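Local coordinates for protein D-alanyl transferase DltD (PDB 6PFX) that probably transfers D-alanine to lipoteichoic acid during cell-wall biogenesis in a Gram-positive bacterium, at residues 48-53 and 342-347; 59-64 and 204-209; 63-68 and 360-365. All coordinates share one frame; numbering follows the deposited sequence.

Contact 1: residues 48-53 and 342-347; sequences LSRISP and FMEDTI
Arg-50 and Glu-344 form a salt bridge between two loops of an SGNH-hydrolase-type fold. One loop follows strand 39-43, the other precedes helix 351-365. The second loop carries Asp-345, which with Ser-46 and His-348 has a layout consistent with a catalytic triad.

The ionic contact has a single bond. Arg-50 NH2 donates to Glu-344 OE1 at 3.0 Å with an N-H...O angle of 169°; the oxygen lies close to the guanidinium plane and accepts through its syn lone pair. With the two planes 66° apart, the carboxylate is held by one bond and not by a two-pronged pairing. Glutamate suits its place because its chain, CG anti to the backbone N (chi1 -175°) and extended beyond, spans the gap between the loops. The arginine stem also lines the carboxylate: Arg-50 CD lies 3.1 Å from Glu-344 OE1, and Arg-50 CB 3.7 Å from Glu-344 OE2.

Hydrogen bonds within the first loop fix the rotation of the guanidinium. The arginine chain bends at its second and third torsions, curling back so that Arg-50 NE and NH1 both grip Ser-49 OG, at 3.1 and 2.9 Å. That small hydroxyl also bonds to Ser-46 O, linking the arginine to the backbone of the putative nucleophile. Arg-50 is itself the centre of an inverse gamma turn.

In the second loop Asp-345 makes an Asx turn. Its OD2 bonds to His-348 ND1, while its OD1 accepts a nearly straight bond of 2.9 Å from Ile-347 N.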
loop_
_atom_site.group_PDB
_atom_site.type_symbol
_atom_site.label_atom_id
_atom_site.label_comp_id
_atom_site.label_asym_id
_atom_site.label_seq_id
_atom_site.Cartn_x
_atom_site.Cartn_y
_atom_site.Cartn_z
ATOM N N LEU A 48 0.398 8.458 0.620
ATOM C CA LEU A 48 -0.733 8.845 -0.205
ATOM C C LEU A 48 -1.438 10.094 0.304
ATOM O O LEU A 48 -2.250 10.666 -0.431
ATOM C CB LEU A 48 -1.714 7.677 -0.313
ATOM C CG LEU A 48 -1.224 6.499 -1.163
ATOM C CD1 LEU A 48 -2.150 5.296 -0.989
ATOM C CD2 LEU A 48 -1.133 6.893 -2.619
ATOM N N SER A 49 -1.152 10.537 1.521
ATOM C CA SER A 49 -1.699 11.793 2.012
ATOM C C SER A 49 -0.848 13.005 1.639
ATOM O O SER A 49 -1.198 14.129 2.016
ATOM C CB SER A 49 -1.842 11.750 3.534
ATOM O OG SER A 49 -0.566 11.850 4.142
ATOM N N ARG A 50 0.253 12.819 0.911
ATOM C CA ARG A 50 1.139 13.940 0.589
ATOM C C ARG A 50 0.561 14.686 -0.614
ATOM O O ARG A 50 1.027 14.562 -1.750
ATOM C CB ARG A 50 2.566 13.466 0.323
ATOM C CG ARG A 50 3.228 12.666 1.452
ATOM C CD ARG A 50 3.283 13.436 2.769
ATOM N NE ARG A 50 1.989 13.512 3.443
ATOM C CZ ARG A 50 1.638 14.482 4.284
ATOM N NH1 ARG A 50 0.436 14.466 4.849
ATOM N NH2 ARG A 50 2.479 15.475 4.547
ATOM N N ILE A 51 -0.464 15.497 -0.354
ATOM C CA ILE A 51 -1.114 16.257 -1.419
ATOM C C ILE A 51 -0.234 17.450 -1.785
ATOM O O ILE A 51 0.012 18.336 -0.959
ATOM C CB ILE A 51 -2.522 16.726 -1.018
ATOM C CG1 ILE A 51 -3.366 15.579 -0.455
ATOM C CG2 ILE A 51 -3.234 17.356 -2.240
ATOM C CD1 ILE A 51 -3.894 14.629 -1.490
ATOM N N SER A 52 0.238 17.466 -3.022
ATOM C CA SER A 52 1.015 18.539 -3.619
ATOM C C SER A 52 0.517 18.622 -5.057
ATOM O O SER A 52 -0.318 17.802 -5.473
ATOM C CB SER A 52 2.496 18.203 -3.616
ATOM O OG SER A 52 2.802 17.249 -4.619
ATOM N N PRO A 53 1.015 19.560 -5.861
ATOM C CA PRO A 53 0.574 19.612 -7.264
ATOM C C PRO A 53 0.847 18.333 -8.047
ATOM O O PRO A 53 0.214 18.133 -9.092
ATOM C CB PRO A 53 1.340 20.817 -7.835
ATOM C CG PRO A 53 1.640 21.671 -6.631
ATOM C CD PRO A 53 1.895 20.691 -5.509
ATOM N N PHE A 342 12.941 14.164 -4.549
ATOM C CA PHE A 342 12.180 12.972 -4.912
ATOM C C PHE A 342 11.240 12.580 -3.782
ATOM O O PHE A 342 10.070 12.258 -4.023
ATOM C CB PHE A 342 13.126 11.804 -5.252
ATOM C CG PHE A 342 12.530 10.781 -6.182
ATOM C CD1 PHE A 342 12.613 10.947 -7.550
ATOM C CD2 PHE A 342 11.900 9.656 -5.696
ATOM C CE1 PHE A 342 12.064 10.032 -8.419
ATOM C CE2 PHE A 342 11.346 8.737 -6.564
ATOM C CZ PHE A 342 11.437 8.923 -7.923
ATOM N N MET A 343 11.736 12.615 -2.544
ATOM C CA MET A 343 10.959 12.335 -1.349
ATOM C C MET A 343 10.684 13.639 -0.617
ATOM O O MET A 343 11.488 14.575 -0.660
ATOM C CB MET A 343 11.712 11.385 -0.422
ATOM C CG MET A 343 12.266 10.197 -1.144
ATOM S SD MET A 343 10.974 9.183 -1.833
ATOM C CE MET A 343 10.399 8.379 -0.352
ATOM N N GLU A 344 9.515 13.699 0.025
ATOM C CA GLU A 344 9.142 14.840 0.851
ATOM C C GLU A 344 9.885 14.817 2.177
ATOM O O GLU A 344 10.191 15.875 2.734
ATOM C CB GLU A 344 7.622 14.826 1.087
ATOM C CG GLU A 344 7.114 16.051 1.827
ATOM C CD GLU A 344 5.615 16.060 2.034
ATOM O OE1 GLU A 344 5.158 15.927 3.196
ATOM O OE2 GLU A 344 4.906 16.237 1.028
ATOM N N ASP A 345 10.203 13.632 2.681
ATOM C CA ASP A 345 10.837 13.488 3.987
ATOM C C ASP A 345 11.646 12.198 3.977
ATOM O O ASP A 345 12.250 11.848 2.958
ATOM C CB ASP A 345 9.776 13.532 5.085
ATOM C CG ASP A 345 8.652 12.547 4.854
ATOM O OD1 ASP A 345 8.941 11.437 4.368
ATOM O OD2 ASP A 345 7.477 12.886 5.136
ATOM N N THR A 346 11.683 11.490 5.095
ATOM C CA THR A 346 12.538 10.317 5.194
ATOM C C THR A 346 11.934 9.056 4.595
ATOM O O THR A 346 12.643 8.057 4.440
ATOM C CB THR A 346 12.794 10.003 6.660
ATOM O OG1 THR A 346 11.532 9.837 7.318
ATOM C CG2 THR A 346 13.545 11.122 7.319
ATOM N N ILE A 347 10.651 9.037 4.285
ATOM C CA ILE A 347 10.122 7.786 3.774
ATOM C C ILE A 347 9.061 7.995 2.709
ATOM O O ILE A 347 8.711 7.053 1.991
ATOM C CB ILE A 347 9.575 6.900 4.915
ATOM C CG1 ILE A 347 8.493 7.654 5.692
ATOM C CG2 ILE A 347 10.712 6.429 5.834
ATOM C CD1 ILE A 347 7.569 6.748 6.463
#

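Contact 2: residues 59-64 and 204-209; sequences LAEKYQ and QKIDHE
Glu-61 reaches across to Asp-207 because its CG stands anti to the backbone N (chi1 170°) and the rest of its chain is extended, carrying the carboxylate well clear of its own helix. Asp-207 has the short side chain and turns its CG beside its backbone N (chi1 -64°), which brings OD1 towards the glutamate although the root of the side chain does not point that way. The two side chains cross at about a right angle, their carboxylates 62° apart in plane.

Two acids therefore meet closely. Glu-61 OE2 lies 2.6 Å from Asp-207 OD1, so close that one of the pair is probably protonated, and Glu-61 OE1 is 3.3 Å from that same Asp-207 OD1. Arg-13 of helix 9-18 stands near both groups in long, weak ion pairs, and its positive charge may ease the crowding of negative charge.

These residues join helix 56-62 to helix 203-210. The first is the helix of the beta-alpha-beta crossover from strand 39-43 to its neighbour 68-71, and it ends in a Schellman motif: Gln-64, the C-prime residue with positive phi, donates its backbone N to Glu-61 O at 3.2 Å, and Arg-65 N turns back to Ala-60 O.

Beside the acids, the CG2 methyl of Ile-206 packs against the glutamate carboxylate, 3.7 Å from Glu-61 OE1, and the branched residue suits its buried site by also packing on Ser-57 and Val-58 of helix 56-62. Glu-61 in turn touches Gln-203 and Ser-210, at the two ends of helix 203-210.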
loop_
_atom_site.group_PDB
_atom_site.type_symbol
_atom_site.label_atom_id
_atom_site.label_comp_id
_atom_site.label_asym_id
_atom_site.label_seq_id
_atom_site.Cartn_x
_atom_site.Cartn_y
_atom_site.Cartn_z
ATOM N N LEU A 59 -3.008 15.501 -10.300
ATOM C CA LEU A 59 -2.763 15.417 -11.736
ATOM C C LEU A 59 -3.984 14.890 -12.482
ATOM O O LEU A 59 -4.340 15.404 -13.548
ATOM C CB LEU A 59 -1.547 14.537 -12.004
ATOM C CG LEU A 59 -0.223 15.085 -11.476
ATOM C CD1 LEU A 59 0.859 14.044 -11.662
ATOM C CD2 LEU A 59 0.157 16.392 -12.165
ATOM N N ALA A 60 -4.635 13.856 -11.949
ATOM C CA ALA A 60 -5.787 13.296 -12.644
ATOM C C ALA A 60 -6.894 14.332 -12.799
ATOM O O ALA A 60 -7.544 14.407 -13.848
ATOM C CB ALA A 60 -6.308 12.073 -11.891
ATOM N N GLU A 61 -7.123 15.136 -11.759
ATOM C CA GLU A 61 -8.176 16.143 -11.806
ATOM C C GLU A 61 -7.807 17.292 -12.738
ATOM O O GLU A 61 -8.608 17.683 -13.595
ATOM C CB GLU A 61 -8.448 16.654 -10.391
ATOM C CG GLU A 61 -9.360 17.869 -10.320
ATOM C CD GLU A 61 -9.732 18.236 -8.891
ATOM O OE1 GLU A 61 -10.270 17.366 -8.171
ATOM O OE2 GLU A 61 -9.474 19.390 -8.487
ATOM N N LYS A 62 -6.591 17.829 -12.608
ATOM C CA LYS A 62 -6.197 18.986 -13.408
ATOM C C LYS A 62 -6.252 18.679 -14.899
ATOM O O LYS A 62 -6.686 19.512 -15.705
ATOM C CB LYS A 62 -4.771 19.395 -13.031
ATOM C CG LYS A 62 -4.203 20.565 -13.834
ATOM C CD LYS A 62 -5.097 21.789 -13.757
ATOM C CE LYS A 62 -4.420 22.991 -14.413
ATOM N NZ LYS A 62 -5.268 24.224 -14.305
ATOM N N TYR A 63 -5.763 17.516 -15.293
ATOM C CA TYR A 63 -5.653 17.144 -16.698
ATOM C C TYR A 63 -6.839 16.310 -17.152
ATOM O O TYR A 63 -6.794 15.714 -18.231
ATOM C CB TYR A 63 -4.280 16.519 -16.940
ATOM C CG TYR A 63 -3.212 17.531 -16.572
ATOM C CD1 TYR A 63 -3.116 18.730 -17.264
ATOM C CD2 TYR A 63 -2.349 17.326 -15.503
ATOM C CE1 TYR A 63 -2.184 19.680 -16.923
ATOM C CE2 TYR A 63 -1.397 18.276 -15.163
ATOM C CZ TYR A 63 -1.329 19.453 -15.878
ATOM O OH TYR A 63 -0.397 20.417 -15.550
ATOM N N GLN A 64 -7.908 16.293 -16.358
ATOM C CA GLN A 64 -9.207 15.769 -16.767
ATOM C C GLN A 64 -9.110 14.338 -17.271
ATOM O O GLN A 64 -9.696 13.964 -18.290
ATOM C CB GLN A 64 -9.849 16.687 -17.800
ATOM C CG GLN A 64 -10.136 18.055 -17.247
ATOM C CD GLN A 64 -10.940 18.894 -18.203
ATOM O OE1 GLN A 64 -12.070 19.274 -17.909
ATOM N NE2 GLN A 64 -10.365 19.183 -19.363
ATOM N N GLN A 204 -10.809 19.966 -1.236
ATOM C CA GLN A 204 -10.483 21.380 -1.371
ATOM C C GLN A 204 -8.979 21.572 -1.521
ATOM O O GLN A 204 -8.531 22.446 -2.273
ATOM C CB GLN A 204 -11.026 22.176 -0.187
ATOM C CG GLN A 204 -10.801 23.681 -0.312
ATOM C CD GLN A 204 -11.446 24.270 -1.560
ATOM O OE1 GLN A 204 -12.552 23.886 -1.942
ATOM N NE2 GLN A 204 -10.746 25.197 -2.209
ATOM N N LYS A 205 -8.181 20.755 -0.830
ATOM C CA LYS A 205 -6.737 20.839 -0.998
ATOM C C LYS A 205 -6.317 20.366 -2.387
ATOM O O LYS A 205 -5.455 20.980 -3.025
ATOM C CB LYS A 205 -6.025 20.031 0.084
ATOM C CG LYS A 205 -4.535 20.285 0.080
ATOM C CD LYS A 205 -3.813 19.579 1.196
ATOM C CE LYS A 205 -2.315 19.843 1.099
ATOM N NZ LYS A 205 -1.527 18.967 2.011
ATOM N N ILE A 206 -6.918 19.277 -2.870
ATOM C CA ILE A 206 -6.659 18.809 -4.230
ATOM C C ILE A 206 -6.977 19.904 -5.243
ATOM O O ILE A 206 -6.200 20.151 -6.173
ATOM C CB ILE A 206 -7.451 17.512 -4.496
ATOM C CG1 ILE A 206 -6.923 16.399 -3.575
ATOM C CG2 ILE A 206 -7.363 17.088 -5.951
ATOM C CD1 ILE A 206 -7.721 15.088 -3.587
ATOM N N ASP A 207 -8.123 20.577 -5.085
ATOM C CA ASP A 207 -8.473 21.658 -6.004
ATOM C C ASP A 207 -7.469 22.804 -5.918
ATOM O O ASP A 207 -7.047 23.353 -6.944
ATOM C CB ASP A 207 -9.874 22.190 -5.691
ATOM C CG ASP A 207 -10.964 21.155 -5.909
ATOM O OD1 ASP A 207 -10.645 20.015 -6.303
ATOM O OD2 ASP A 207 -12.149 21.484 -5.683
ATOM N N HIS A 208 -7.094 23.196 -4.699
ATOM C CA HIS A 208 -6.119 24.267 -4.524
ATOM C C HIS A 208 -4.808 23.940 -5.230
ATOM O O HIS A 208 -4.302 24.739 -6.027
ATOM C CB HIS A 208 -5.883 24.502 -3.032
ATOM C CG HIS A 208 -4.881 25.576 -2.741
ATOM N ND1 HIS A 208 -3.840 25.405 -1.855
ATOM C CD2 HIS A 208 -4.755 26.832 -3.231
ATOM C CE1 HIS A 208 -3.120 26.513 -1.805
ATOM N NE2 HIS A 208 -3.654 27.393 -2.632
ATOM N N GLU A 209 -4.237 22.767 -4.948
ATOM C CA GLU A 209 -2.966 22.406 -5.563
ATOM C C GLU A 209 -3.078 22.337 -7.081
ATOM O O GLU A 209 -2.109 22.635 -7.787
ATOM C CB GLU A 209 -2.460 21.084 -4.980
ATOM C CG GLU A 209 -2.256 21.093 -3.461
ATOM C CD GLU A 209 -1.136 22.013 -3.000
ATOM O OE1 GLU A 209 -0.314 22.433 -3.837
ATOM O OE2 GLU A 209 -1.079 22.316 -1.788
#

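Contact 3: residues 63-68 and 360-365; sequences YQRNYR and QIRPFL
Tyr-67 and Leu-365 make a CH-pi contact, and Arg-65 lies across the stem of Arg-362 beside it, where the loop between helix 56-62 and strand 68-71 meets the C-terminal end of helix 351-365. Leu-365 CD1 sits 3.6 Å from the centroid of the Tyr-67 ring, 14° off the ring normal, and so over the middle of one face. Leu-365 CB widens the patch, 3.8 Å from Tyr-67 CE1. The ring gets there with its CG between the backbone N and the carbonyl carbon (chi1 65°), which swings it across the leucine. A flat aromatic face suits the rounded methyl, while the phenol oxygen serves the arginine: Arg-65 NH1 donates to Tyr-67 OH at 2.9 Å, almost within the guanidinium plane. Ile-361 CG2 approaches the same Tyr-67 OH to 3.9 Å.

The two arginines meet through unlike parts. Arg-362 CG lies over the centre of one face of the Arg-65 guanidinium, 3.6 Å above its plane, and Arg-362 CD is 3.6 Å from Arg-65 NH2. The guanidinium groups themselves stand 84° apart in plane. The Arg-65 chain, extended from CG to NE, reaches the helix, where a salt bridge from NH1 to Asp-358, one turn before Arg-362, holds the guanidinium.

Helix 351-365 lies against the parallel sheet at this point: Leu-365 and Tyr-67 both touch Ile-40 of strand 39-43, Ile-361 reaches Phe-42 of the same strand and Leu-290 of strand 288-293, and Arg-68 opens the edge strand 68-71 with backbone bonds to Gln-38 and Ile-40.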
loop_
_atom_site.group_PDB
_atom_site.type_symbol
_atom_site.label_atom_id
_atom_site.label_comp_id
_atom_site.label_asym_id
_atom_site.label_seq_id
_atom_site.Cartn_x
_atom_site.Cartn_y
_atom_site.Cartn_z
ATOM N N TYR A 63 -5.763 17.516 -15.293
ATOM C CA TYR A 63 -5.653 17.144 -16.698
ATOM C C TYR A 63 -6.839 16.310 -17.152
ATOM O O TYR A 63 -6.794 15.714 -18.231
ATOM C CB TYR A 63 -4.280 16.519 -16.940
ATOM C CG TYR A 63 -3.212 17.531 -16.572
ATOM C CD1 TYR A 63 -3.116 18.730 -17.264
ATOM C CD2 TYR A 63 -2.349 17.326 -15.503
ATOM C CE1 TYR A 63 -2.184 19.680 -16.923
ATOM C CE2 TYR A 63 -1.397 18.276 -15.163
ATOM C CZ TYR A 63 -1.329 19.453 -15.878
ATOM O OH TYR A 63 -0.397 20.417 -15.550
ATOM N N GLN A 64 -7.908 16.293 -16.358
ATOM C CA GLN A 64 -9.207 15.769 -16.767
ATOM C C GLN A 64 -9.110 14.338 -17.271
ATOM O O GLN A 64 -9.696 13.964 -18.290
ATOM C CB GLN A 64 -9.849 16.687 -17.800
ATOM C CG GLN A 64 -10.136 18.055 -17.247
ATOM C CD GLN A 64 -10.940 18.894 -18.203
ATOM O OE1 GLN A 64 -12.070 19.274 -17.909
ATOM N NE2 GLN A 64 -10.365 19.183 -19.363
ATOM N N ARG A 65 -8.380 13.522 -16.522
ATOM C CA ARG A 65 -8.177 12.146 -16.925
ATOM C C ARG A 65 -9.433 11.323 -16.657
ATOM O O ARG A 65 -10.327 11.717 -15.904
ATOM C CB ARG A 65 -6.962 11.571 -16.204
ATOM C CG ARG A 65 -5.704 12.379 -16.430
ATOM C CD ARG A 65 -4.490 11.656 -15.861
ATOM N NE ARG A 65 -3.292 12.440 -16.124
ATOM C CZ ARG A 65 -2.105 12.207 -15.587
ATOM N NH1 ARG A 65 -1.947 11.196 -14.758
ATOM N NH2 ARG A 65 -1.090 13.005 -15.881
ATOM N N ASN A 66 -9.462 10.136 -17.247
ATOM C CA ASN A 66 -10.631 9.272 -17.220
ATOM C C ASN A 66 -10.703 8.384 -15.974
ATOM O O ASN A 66 -11.449 7.395 -15.969
ATOM C CB ASN A 66 -10.641 8.404 -18.480
ATOM C CG ASN A 66 -12.003 7.814 -18.775
ATOM O OD1 ASN A 66 -13.031 8.437 -18.512
ATOM N ND2 ASN A 66 -12.016 6.601 -19.321
ATOM N N TYR A 67 -9.939 8.703 -14.934
ATOM C CA TYR A 67 -9.988 7.970 -13.681
ATOM C C TYR A 67 -9.818 8.951 -12.529
ATOM O O TYR A 67 -9.315 10.069 -12.700
ATOM C CB TYR A 67 -8.882 6.893 -13.585
ATOM C CG TYR A 67 -7.499 7.490 -13.565
ATOM C CD1 TYR A 67 -6.845 7.800 -14.743
ATOM C CD2 TYR A 67 -6.860 7.768 -12.364
ATOM C CE1 TYR A 67 -5.593 8.366 -14.736
ATOM C CE2 TYR A 67 -5.617 8.339 -12.349
ATOM C CZ TYR A 67 -4.989 8.645 -13.541
ATOM O OH TYR A 67 -3.732 9.213 -13.565
ATOM N N ARG A 68 -10.215 8.491 -11.341
ATOM C CA ARG A 68 -9.906 9.132 -10.068
ATOM C C ARG A 68 -9.308 8.111 -9.120
ATOM O O ARG A 68 -9.891 7.030 -8.907
ATOM C CB ARG A 68 -11.205 9.717 -9.495
ATOM C CG ARG A 68 -11.039 10.431 -8.176
ATOM C CD ARG A 68 -12.318 11.152 -7.719
ATOM N NE ARG A 68 -12.680 12.296 -8.559
ATOM C CZ ARG A 68 -13.618 12.275 -9.504
ATOM N NH1 ARG A 68 -14.303 11.168 -9.753
ATOM N NH2 ARG A 68 -13.871 13.370 -10.204
ATOM N N GLN A 360 4.832 6.622 -15.287
ATOM C CA GLN A 360 4.409 5.245 -15.473
ATOM C C GLN A 360 2.942 5.046 -15.143
ATOM O O GLN A 360 2.295 4.224 -15.789
ATOM C CB GLN A 360 5.322 4.298 -14.686
ATOM C CG GLN A 360 6.775 4.403 -15.221
ATOM C CD GLN A 360 7.748 3.464 -14.553
ATOM O OE1 GLN A 360 7.518 2.251 -14.473
ATOM N NE2 GLN A 360 8.861 4.018 -14.076
ATOM N N ILE A 361 2.387 5.814 -14.199
ATOM C CA ILE A 361 0.963 5.694 -13.891
ATOM C C ILE A 361 0.120 6.117 -15.086
ATOM O O ILE A 361 -0.844 5.437 -15.458
ATOM C CB ILE A 361 0.590 6.533 -12.652
ATOM C CG1 ILE A 361 1.185 5.935 -11.377
ATOM C CG2 ILE A 361 -0.943 6.729 -12.574
ATOM C CD1 ILE A 361 1.206 6.941 -10.206
ATOM N N ARG A 362 0.446 7.270 -15.677
ATOM C CA ARG A 362 -0.379 7.840 -16.735
ATOM C C ARG A 362 -0.495 6.919 -17.940
ATOM O O ARG A 362 -1.633 6.595 -18.327
ATOM C CB ARG A 362 0.151 9.232 -17.130
ATOM C CG ARG A 362 -0.745 10.006 -18.116
ATOM C CD ARG A 362 -0.009 11.194 -18.744
ATOM N NE ARG A 362 1.207 10.753 -19.419
ATOM C CZ ARG A 362 1.234 10.059 -20.555
ATOM N NH1 ARG A 362 0.103 9.719 -21.165
ATOM N NH2 ARG A 362 2.399 9.704 -21.080
ATOM N N PRO A 363 0.582 6.441 -18.564
ATOM C CA PRO A 363 0.382 5.576 -19.738
ATOM C C PRO A 363 -0.297 4.247 -19.414
ATOM O O PRO A 363 -1.006 3.697 -20.269
ATOM C CB PRO A 363 1.797 5.398 -20.292
ATOM C CG PRO A 363 2.687 5.594 -19.094
ATOM C CD PRO A 363 2.013 6.664 -18.279
ATOM N N PHE A 364 -0.123 3.732 -18.193
ATOM C CA PHE A 364 -0.820 2.523 -17.756
ATOM C C PHE A 364 -2.321 2.755 -17.708
ATOM O O PHE A 364 -3.092 2.064 -18.378
ATOM C CB PHE A 364 -0.289 2.125 -16.372
ATOM C CG PHE A 364 -0.973 0.934 -15.730
ATOM C CD1 PHE A 364 -1.208 -0.234 -16.433
ATOM C CD2 PHE A 364 -1.335 0.984 -14.391
ATOM C CE1 PHE A 364 -1.828 -1.343 -15.813
ATOM C CE2 PHE A 364 -1.910 -0.100 -13.762
ATOM C CZ PHE A 364 -2.182 -1.269 -14.481
ATOM N N LEU A 365 -2.754 3.733 -16.911
ATOM C CA LEU A 365 -4.177 3.954 -16.687
ATOM C C LEU A 365 -4.872 4.558 -17.912
ATOM O O LEU A 365 -6.077 4.346 -18.096
ATOM C CB LEU A 365 -4.380 4.825 -15.439
ATOM C CG LEU A 365 -3.874 4.239 -14.114
ATOM C CD1 LEU A 365 -4.267 5.113 -12.909
ATOM C CD2 LEU A 365 -4.418 2.833 -13.922
#

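How the contacts relate
From the N terminus the chain leaves strand 39-43 and enters 48-53, whose partner 342-347 lies nearly 300 residues on, so contact 1 closes a very long loop. Contact 2, from 59-64 to 204-209, falls wholly within it and touches it, with Pro-53 CD 3.3 Å from Glu-209 OE1. Contact 3 starts from almost the same place as contact 2, sharing Tyr-63 and Gln-64, but runs on to 360-365, closing a loop of nearly 300 residues that crosses that of contact 1. Thus the region from the putative nucleophile loop through helix 56-62 to strand 68-71 is tied in turn to the loop that carries Asp-345, to helix 203-210 and to helix 351-365.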